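Local coordinates for protein peptidoglycan glycosyltransferase (Eggerthella lenta, PDB 4MNR) that is a penicillin-binding protein, represented here by the part that carries its transpeptidase-family domain, built in the manner of the beta-lactamase clan, at residues T401-V415 with V427-T440. Sequence-based numbering, arbitrary orientation.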
# COMPACT_ATOMS: atom_id res chain seq x y z
N THR A 401 -11.16 -0.07 -6.98
CA THR A 401 -11.03 -1.51 -6.74
C THR A 401 -9.95 -2.09 -7.63
O THR A 401 -9.56 -1.53 -8.66
CB THR A 401 -12.32 -2.25 -7.05
OG1 THR A 401 -12.61 -2.10 -8.45
CG2 THR A 401 -13.46 -1.71 -6.22
N GLY A 402 -9.46 -3.26 -7.23
CA GLY A 402 -8.48 -3.94 -8.02
C GLY A 402 -8.66 -5.43 -7.99
O GLY A 402 -9.00 -6.03 -6.97
N THR A 403 -8.44 -6.03 -9.15
CA THR A 403 -8.28 -7.44 -9.25
C THR A 403 -6.93 -7.59 -9.94
O THR A 403 -6.63 -6.89 -10.91
CB THR A 403 -9.44 -8.04 -10.05
OG1 THR A 403 -10.63 -7.97 -9.24
CG2 THR A 403 -9.17 -9.47 -10.41
N ALA A 404 -6.08 -8.44 -9.37
CA ALA A 404 -4.82 -8.79 -10.00
C ALA A 404 -4.79 -10.29 -10.31
O ALA A 404 -4.96 -11.13 -9.43
CB ALA A 404 -3.65 -8.40 -9.12
N GLU A 405 -4.59 -10.60 -11.59
CA GLU A 405 -4.74 -11.95 -12.10
C GLU A 405 -3.72 -12.94 -11.56
O GLU A 405 -2.52 -12.67 -11.55
CB GLU A 405 -4.65 -11.93 -13.63
CG GLU A 405 -5.88 -11.32 -14.31
CD GLU A 405 -7.12 -12.21 -14.19
OE1 GLU A 405 -6.98 -13.45 -14.34
OE2 GLU A 405 -8.22 -11.67 -13.95
N LYS A 406 -4.21 -14.09 -11.09
CA LYS A 406 -3.34 -15.21 -10.76
C LYS A 406 -3.82 -16.43 -11.54
O LYS A 406 -4.84 -16.38 -12.22
CB LYS A 406 -3.38 -15.52 -9.27
CG LYS A 406 -3.15 -14.31 -8.40
CD LYS A 406 -3.18 -14.70 -6.95
CE LYS A 406 -1.79 -15.04 -6.44
NZ LYS A 406 -1.82 -15.14 -4.96
N GLU A 407 -3.08 -17.53 -11.43
CA GLU A 407 -3.36 -18.73 -12.21
C GLU A 407 -4.80 -19.23 -12.06
O GLU A 407 -5.52 -19.41 -13.05
CB GLU A 407 -2.37 -19.84 -11.86
CG GLU A 407 -2.35 -20.99 -12.86
CD GLU A 407 -1.83 -20.56 -14.23
OE1 GLU A 407 -0.91 -19.72 -14.27
OE2 GLU A 407 -2.34 -21.07 -15.25
N ASN A 408 -5.23 -19.45 -10.82
CA ASN A 408 -6.57 -19.97 -10.59
C ASN A 408 -7.43 -19.08 -9.70
O ASN A 408 -8.27 -19.54 -8.94
CB ASN A 408 -6.50 -21.40 -10.03
CG ASN A 408 -5.93 -22.38 -11.04
OD1 ASN A 408 -4.81 -22.86 -10.89
ND2 ASN A 408 -6.70 -22.68 -12.07
N GLY A 409 -7.22 -17.78 -9.83
CA GLY A 409 -7.96 -16.82 -9.03
C GLY A 409 -7.33 -15.46 -9.20
O GLY A 409 -6.69 -15.18 -10.22
N ASN A 410 -7.50 -14.61 -8.18
CA ASN A 410 -7.01 -13.26 -8.25
C ASN A 410 -6.63 -12.75 -6.86
O ASN A 410 -7.08 -13.28 -5.86
CB ASN A 410 -8.09 -12.32 -8.78
CG ASN A 410 -8.60 -12.73 -10.14
OD1 ASN A 410 -8.01 -12.40 -11.16
ND2 ASN A 410 -9.72 -13.46 -10.17
N ASP A 411 -5.80 -11.71 -6.83
CA ASP A 411 -5.63 -10.94 -5.60
C ASP A 411 -6.62 -9.81 -5.63
O ASP A 411 -6.84 -9.20 -6.67
CB ASP A 411 -4.22 -10.37 -5.50
CG ASP A 411 -3.16 -11.45 -5.30
OD1 ASP A 411 -3.50 -12.56 -4.84
OD2 ASP A 411 -1.98 -11.18 -5.60
N SER A 412 -7.20 -9.51 -4.47
CA SER A 412 -8.26 -8.51 -4.40
C SER A 412 -7.78 -7.26 -3.67
O SER A 412 -7.29 -7.34 -2.55
CB SER A 412 -9.48 -9.11 -3.68
OG SER A 412 -10.55 -8.17 -3.64
N TRP A 413 -7.90 -6.11 -4.33
CA TRP A 413 -7.35 -4.85 -3.84
C TRP A 413 -8.41 -3.77 -3.64
O TRP A 413 -9.44 -3.76 -4.31
CB TRP A 413 -6.42 -4.24 -4.90
CG TRP A 413 -5.07 -4.81 -5.05
CD1 TRP A 413 -4.70 -5.86 -5.84
CD2 TRP A 413 -3.87 -4.31 -4.46
NE1 TRP A 413 -3.34 -6.06 -5.75
CE2 TRP A 413 -2.81 -5.12 -4.91
CE3 TRP A 413 -3.60 -3.26 -3.57
CZ2 TRP A 413 -1.49 -4.91 -4.51
CZ3 TRP A 413 -2.29 -3.05 -3.17
CH2 TRP A 413 -1.26 -3.87 -3.64
N PHE A 414 -8.11 -2.83 -2.75
CA PHE A 414 -8.82 -1.55 -2.76
C PHE A 414 -7.87 -0.46 -2.29
O PHE A 414 -7.12 -0.67 -1.35
CB PHE A 414 -10.01 -1.58 -1.81
CG PHE A 414 -10.83 -0.32 -1.82
CD1 PHE A 414 -11.73 -0.08 -2.85
CD2 PHE A 414 -10.70 0.62 -0.81
CE1 PHE A 414 -12.50 1.09 -2.86
CE2 PHE A 414 -11.48 1.78 -0.81
CZ PHE A 414 -12.38 2.00 -1.83
N VAL A 415 -7.90 0.69 -2.97
CA VAL A 415 -7.22 1.89 -2.48
C VAL A 415 -8.29 2.97 -2.42
O VAL A 415 -8.98 3.21 -3.41
CB VAL A 415 -6.08 2.33 -3.42
CG1 VAL A 415 -5.49 3.64 -2.95
CG2 VAL A 415 -5.01 1.26 -3.50
N VAL A 427 -6.68 4.35 2.71
CA VAL A 427 -6.42 2.94 3.01
C VAL A 427 -6.07 2.15 1.74
O VAL A 427 -6.73 2.32 0.71
CB VAL A 427 -7.63 2.26 3.70
CG1 VAL A 427 -7.30 0.80 4.03
CG2 VAL A 427 -8.03 3.00 4.97
N ALA A 428 -5.04 1.31 1.81
CA ALA A 428 -4.70 0.39 0.72
C ALA A 428 -4.69 -1.00 1.33
O ALA A 428 -4.11 -1.22 2.39
CB ALA A 428 -3.32 0.70 0.13
N ILE A 429 -5.36 -1.94 0.67
CA ILE A 429 -5.43 -3.30 1.20
C ILE A 429 -5.34 -4.28 0.04
O ILE A 429 -5.90 -4.03 -1.03
CB ILE A 429 -6.72 -3.52 2.02
CG1 ILE A 429 -6.78 -4.93 2.61
CG2 ILE A 429 -7.95 -3.27 1.19
CD1 ILE A 429 -7.85 -5.07 3.72
N VAL A 430 -4.59 -5.36 0.25
CA VAL A 430 -4.61 -6.46 -0.71
C VAL A 430 -4.93 -7.74 0.04
O VAL A 430 -4.37 -8.01 1.11
CB VAL A 430 -3.29 -6.61 -1.51
CG1 VAL A 430 -2.10 -6.84 -0.56
CG2 VAL A 430 -3.42 -7.77 -2.54
N ILE A 431 -5.87 -8.51 -0.50
CA ILE A 431 -6.17 -9.84 0.03
C ILE A 431 -5.75 -10.86 -1.02
O ILE A 431 -6.36 -10.95 -2.08
CB ILE A 431 -7.68 -10.02 0.28
CG1 ILE A 431 -8.22 -8.93 1.21
CG2 ILE A 431 -7.96 -11.41 0.84
CD1 ILE A 431 -7.67 -8.99 2.59
N GLU A 432 -4.72 -11.65 -0.73
CA GLU A 432 -4.26 -12.64 -1.71
C GLU A 432 -5.29 -13.76 -1.92
O GLU A 432 -5.91 -14.25 -0.97
CB GLU A 432 -2.92 -13.24 -1.30
CG GLU A 432 -1.79 -12.23 -1.21
CD GLU A 432 -0.49 -12.83 -0.72
OE1 GLU A 432 -0.18 -13.99 -1.09
OE2 GLU A 432 0.21 -12.15 0.06
N ASP A 433 -5.46 -14.16 -3.18
CA ASP A 433 -6.38 -15.25 -3.52
C ASP A 433 -7.78 -15.01 -2.95
O ASP A 433 -8.40 -15.92 -2.42
CB ASP A 433 -5.84 -16.58 -3.00
CG ASP A 433 -4.39 -16.80 -3.39
OD1 ASP A 433 -4.09 -16.70 -4.60
OD2 ASP A 433 -3.56 -17.04 -2.49
N GLY A 434 -8.25 -13.77 -3.07
CA GLY A 434 -9.51 -13.38 -2.45
C GLY A 434 -10.69 -13.52 -3.38
O GLY A 434 -10.54 -13.49 -4.60
N GLU A 435 -11.88 -13.70 -2.80
CA GLU A 435 -13.12 -13.70 -3.56
C GLU A 435 -13.27 -12.35 -4.24
O GLU A 435 -12.72 -11.36 -3.76
CB GLU A 435 -14.31 -13.93 -2.62
CG GLU A 435 -14.23 -15.20 -1.79
CD GLU A 435 -13.36 -15.07 -0.54
OE1 GLU A 435 -12.78 -13.98 -0.30
OE2 GLU A 435 -13.26 -16.06 0.22
N GLU A 436 -13.99 -12.29 -5.35
CA GLU A 436 -14.16 -11.03 -6.06
C GLU A 436 -14.73 -9.95 -5.15
O GLU A 436 -15.74 -10.17 -4.48
CB GLU A 436 -15.06 -11.21 -7.28
CG GLU A 436 -15.18 -9.96 -8.15
CD GLU A 436 -16.26 -10.09 -9.20
OE1 GLU A 436 -16.89 -11.17 -9.29
OE2 GLU A 436 -16.49 -9.11 -9.95
N GLY A 437 -14.05 -8.81 -5.09
CA GLY A 437 -14.52 -7.67 -4.32
C GLY A 437 -14.23 -7.68 -2.83
O GLY A 437 -14.64 -6.76 -2.12
N VAL A 438 -13.55 -8.71 -2.33
CA VAL A 438 -13.36 -8.84 -0.88
C VAL A 438 -12.47 -7.73 -0.32
O VAL A 438 -12.66 -7.28 0.82
CB VAL A 438 -12.85 -10.25 -0.48
CG1 VAL A 438 -11.43 -10.50 -0.98
CG2 VAL A 438 -12.92 -10.45 1.04
N GLY A 439 -11.53 -7.26 -1.13
CA GLY A 439 -10.64 -6.19 -0.71
C GLY A 439 -11.45 -4.95 -0.38
O GLY A 439 -11.22 -4.29 0.63
N THR A 440 -12.42 -4.65 -1.23
CA THR A 440 -13.26 -3.48 -1.06
C THR A 440 -14.14 -3.61 0.17
O THR A 440 -14.30 -2.65 0.93
CB THR A 440 -14.14 -3.30 -2.29
OG1 THR A 440 -13.29 -3.21 -3.44
CG2 THR A 440 -15.00 -2.03 -2.17
O HOH W 1 -11.37 -8.68 -6.22
O HOH W 2 -0.70 -16.01 -2.74
O HOH W 3 -9.48 -15.34 -6.27
O HOH W 4 -11.73 -5.38 -4.29
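Three groups grip S412 OG: G439 N, whose N-H points at OG over 2.8 Å with 158° at the hydrogen, and two waters. Turned anti to the backbone N (chi1 -178°), the hydroxyl faces the first turn of helix 438-453, whose N-cap is G437, while S412 CB lies 3.6 Å from V438 CG1. One water joins OG to G437 N and T403 OG1; the other reaches W413 O and T440 OG1. Where the strands run antiparallel, S412 and F414 exchange amide and carbonyl with I431 and I429; S412 N to I431 O is almost straight at 177°. On the face of the sheet opposite S412 and F414, V430 sets CB squarely over the six-membered ring of W413, 3.6 Å from its centroid, a CH-pi contact beneath helix 321-332. The F414 side chain, with I429, meets helix 438-453 instead. Beyond the strand pairing, D411 OD1 accepts K406 NZ on its syn lone pair and D433 N, 3.0 Å away, on its anti lone pair. K406 NZ also bridges to D433 OD1 at 2.8 Å, coming from above that carboxylate plane; this lysine probably eases the repulsion between the two acids. A beta hairpin, strands 409-418 and 425-431, thus leads through tight turns into the C-terminal helix packed on its five-stranded antiparallel sheet, as in the penicillin-binding protein transpeptidase fold.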